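Local coordinates for protein arginine N-methyltransferase SFM1 (Saccharomyces cerevisiae, PDB 5C74) that transfers a single methyl group from S-adenosyl-L-methionine to an arginine of ribosomal protein S3, as a SPOUT-class protein-arginine methyltransferase, at residues A[144-149]-A[181-186]. Residues are numbered along the deposited sequence; the frame is centred on the assembly and turned at random.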
loop_
_atom_site.group_PDB
_atom_site.type_symbol
_atom_site.label_atom_id
_atom_site.label_comp_id
_atom_site.label_asym_id
_atom_site.label_seq_id
_atom_site.Cartn_x
_atom_site.Cartn_y
_atom_site.Cartn_z
ATOM N N ILE A 144 12.843 -14.480 -0.289
ATOM C CA ILE A 144 12.909 -15.106 -1.599
ATOM C C ILE A 144 14.362 -15.229 -2.048
ATOM O O ILE A 144 14.753 -16.272 -2.564
ATOM C CB ILE A 144 12.060 -14.338 -2.627
ATOM C CG1 ILE A 144 10.582 -14.549 -2.265
ATOM C CG2 ILE A 144 12.369 -14.827 -4.070
ATOM C CD1 ILE A 144 9.592 -13.906 -3.200
ATOM N N ARG A 145 15.183 -14.204 -1.811
ATOM C CA ARG A 145 16.602 -14.337 -2.161
ATOM C C ARG A 145 17.228 -15.492 -1.384
ATOM O O ARG A 145 18.002 -16.283 -1.926
ATOM C CB ARG A 145 17.381 -13.045 -1.879
ATOM C CG ARG A 145 18.873 -13.176 -2.124
ATOM C CD ARG A 145 19.556 -11.817 -2.086
ATOM N NE ARG A 145 19.158 -11.032 -3.236
ATOM C CZ ARG A 145 19.760 -11.118 -4.415
ATOM N NH1 ARG A 145 20.802 -11.931 -4.573
ATOM N NH2 ARG A 145 19.336 -10.383 -5.425
ATOM N N THR A 146 16.892 -15.576 -0.107
ATOM C CA THR A 146 17.432 -16.614 0.749
ATOM C C THR A 146 17.011 -17.982 0.252
ATOM O O THR A 146 17.822 -18.905 0.200
ATOM C CB THR A 146 16.983 -16.431 2.206
ATOM O OG1 THR A 146 17.502 -15.186 2.712
ATOM C CG2 THR A 146 17.494 -17.588 3.065
ATOM N N THR A 147 15.751 -18.105 -0.135
ATOM C CA THR A 147 15.257 -19.386 -0.624
ATOM C C THR A 147 15.981 -19.804 -1.911
ATOM O O THR A 147 16.297 -20.989 -2.110
ATOM C CB THR A 147 13.737 -19.324 -0.844
ATOM O OG1 THR A 147 13.099 -19.120 0.425
ATOM C CG2 THR A 147 13.248 -20.650 -1.460
ATOM N N GLN A 148 16.255 -18.833 -2.779
ATOM C CA GLN A 148 16.999 -19.106 -4.006
ATOM C C GLN A 148 18.404 -19.622 -3.693
ATOM O O GLN A 148 18.895 -20.565 -4.320
ATOM C CB GLN A 148 17.076 -17.846 -4.877
ATOM C CG GLN A 148 15.744 -17.442 -5.469
ATOM C CD GLN A 148 15.392 -18.282 -6.679
ATOM O OE1 GLN A 148 14.583 -19.206 -6.595
ATOM N NE2 GLN A 148 16.012 -17.976 -7.807
ATOM N N LEU A 149 19.064 -18.988 -2.738
ATOM C CA LEU A 149 20.409 -19.403 -2.357
ATOM C C LEU A 149 20.405 -20.849 -1.862
ATOM O O LEU A 149 21.308 -21.635 -2.172
ATOM C CB LEU A 149 20.967 -18.456 -1.274
ATOM C CG LEU A 149 21.270 -17.023 -1.738
ATOM C CD1 LEU A 149 21.524 -16.074 -0.545
ATOM C CD2 LEU A 149 22.483 -17.061 -2.650
ATOM N N ARG A 181 16.427 -9.313 9.132
ATOM C CA ARG A 181 17.666 -9.931 8.735
ATOM C C ARG A 181 17.772 -9.781 7.224
ATOM O O ARG A 181 16.825 -10.122 6.510
ATOM C CB ARG A 181 17.674 -11.405 9.150
ATOM C CG ARG A 181 18.779 -12.233 8.512
ATOM C CD ARG A 181 18.813 -13.631 9.146
ATOM N NE ARG A 181 19.369 -13.583 10.495
ATOM C CZ ARG A 181 19.269 -14.558 11.398
ATOM N NH1 ARG A 181 18.597 -15.677 11.126
ATOM N NH2 ARG A 181 19.835 -14.397 12.591
ATOM N N TYR A 182 18.903 -9.255 6.744
ATOM C CA TYR A 182 19.115 -9.060 5.306
ATOM C C TYR A 182 20.299 -9.874 4.793
ATOM O O TYR A 182 21.243 -10.137 5.534
ATOM C CB TYR A 182 19.367 -7.586 4.978
ATOM C CG TYR A 182 18.188 -6.663 5.181
ATOM C CD1 TYR A 182 17.914 -6.129 6.435
ATOM C CD2 TYR A 182 17.362 -6.304 4.118
ATOM C CE1 TYR A 182 16.838 -5.261 6.633
ATOM C CE2 TYR A 182 16.283 -5.431 4.305
ATOM C CZ TYR A 182 16.031 -4.920 5.566
ATOM O OH TYR A 182 14.968 -4.057 5.764
ATOM N N VAL A 183 20.264 -10.237 3.516
ATOM C CA VAL A 183 21.412 -10.886 2.878
ATOM C C VAL A 183 22.440 -9.814 2.536
ATOM O O VAL A 183 22.071 -8.736 2.072
ATOM C CB VAL A 183 20.995 -11.642 1.582
ATOM C CG1 VAL A 183 22.223 -12.206 0.857
ATOM C CG2 VAL A 183 19.998 -12.753 1.918
ATOM N N LEU A 184 23.716 -10.106 2.769
ATOM C CA LEU A 184 24.785 -9.186 2.417
ATOM C C LEU A 184 25.233 -9.344 0.971
ATOM O O LEU A 184 25.304 -10.470 0.460
ATOM C CB LEU A 184 25.980 -9.404 3.332
ATOM C CG LEU A 184 25.770 -8.896 4.758
ATOM C CD1 LEU A 184 26.944 -9.309 5.622
ATOM C CD2 LEU A 184 25.607 -7.366 4.753
ATOM N N ASP A 185 25.565 -8.230 0.324
ATOM C CA ASP A 185 26.243 -8.303 -0.966
ATOM C C ASP A 185 27.735 -8.514 -0.727
ATOM O O ASP A 185 28.180 -8.635 0.418
ATOM C CB ASP A 185 25.966 -7.058 -1.836
ATOM C CG ASP A 185 26.548 -5.749 -1.267
ATOM O OD1 ASP A 185 27.479 -5.758 -0.433
ATOM O OD2 ASP A 185 26.063 -4.681 -1.703
ATOM N N LYS A 186 28.516 -8.548 -1.800
ATOM C CA LYS A 186 29.921 -8.907 -1.665
ATOM C C LYS A 186 30.768 -7.736 -1.177
ATOM O O LYS A 186 31.970 -7.874 -0.991
ATOM C CB LYS A 186 30.446 -9.456 -2.993
ATOM C CG LYS A 186 29.736 -10.756 -3.402
ATOM C CD LYS A 186 30.317 -11.400 -4.666
ATOM C CE LYS A 186 29.450 -12.580 -5.103
ATOM N NZ LYS A 186 29.971 -13.275 -6.324
#
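Val183 turns its CG1 anti to its backbone N (chi1 175°), which turns CG1 toward both Arg145 and Leu149, and CG2 toward Thr146 and Arg145 CD. Arg145 is extended through chi1 and chi2, and its chain bends at chi3 (-69°). Its aliphatic part therefore reaches the valine before the guanidinium turns off. Arg145 CD lies 3.9 Å from Val183 CB and 4.0 Å from Val183 CG1, and the two side chains cross at about a right angle. Thr146 comes in at a slant, with OG1 3.6 Å from Val183 CG2. This is van der Waals contact; the Thr146 hydroxyl is hydrogen-bonded to Thr142 O, one turn back in its own helix. Leu149 CD1 meets Val183 CG1 tip to tip at 4.2 Å. No hydrogen bond links the two segments, and one valine serves three helix residues. The interface is small, 133 Å² in total. Thr146 and Val183 are buried, while Arg145 and Leu149 are partly exposed. Within this chain, strand 181-183 is an outer strand of the three-stranded antiparallel sheet, pairing with strand 162-169. Helix 140-151 also packs on helix 14-27 and strand 2-6, so the contact joins this sheet to the parallel-sheet part of the SPOUT fold.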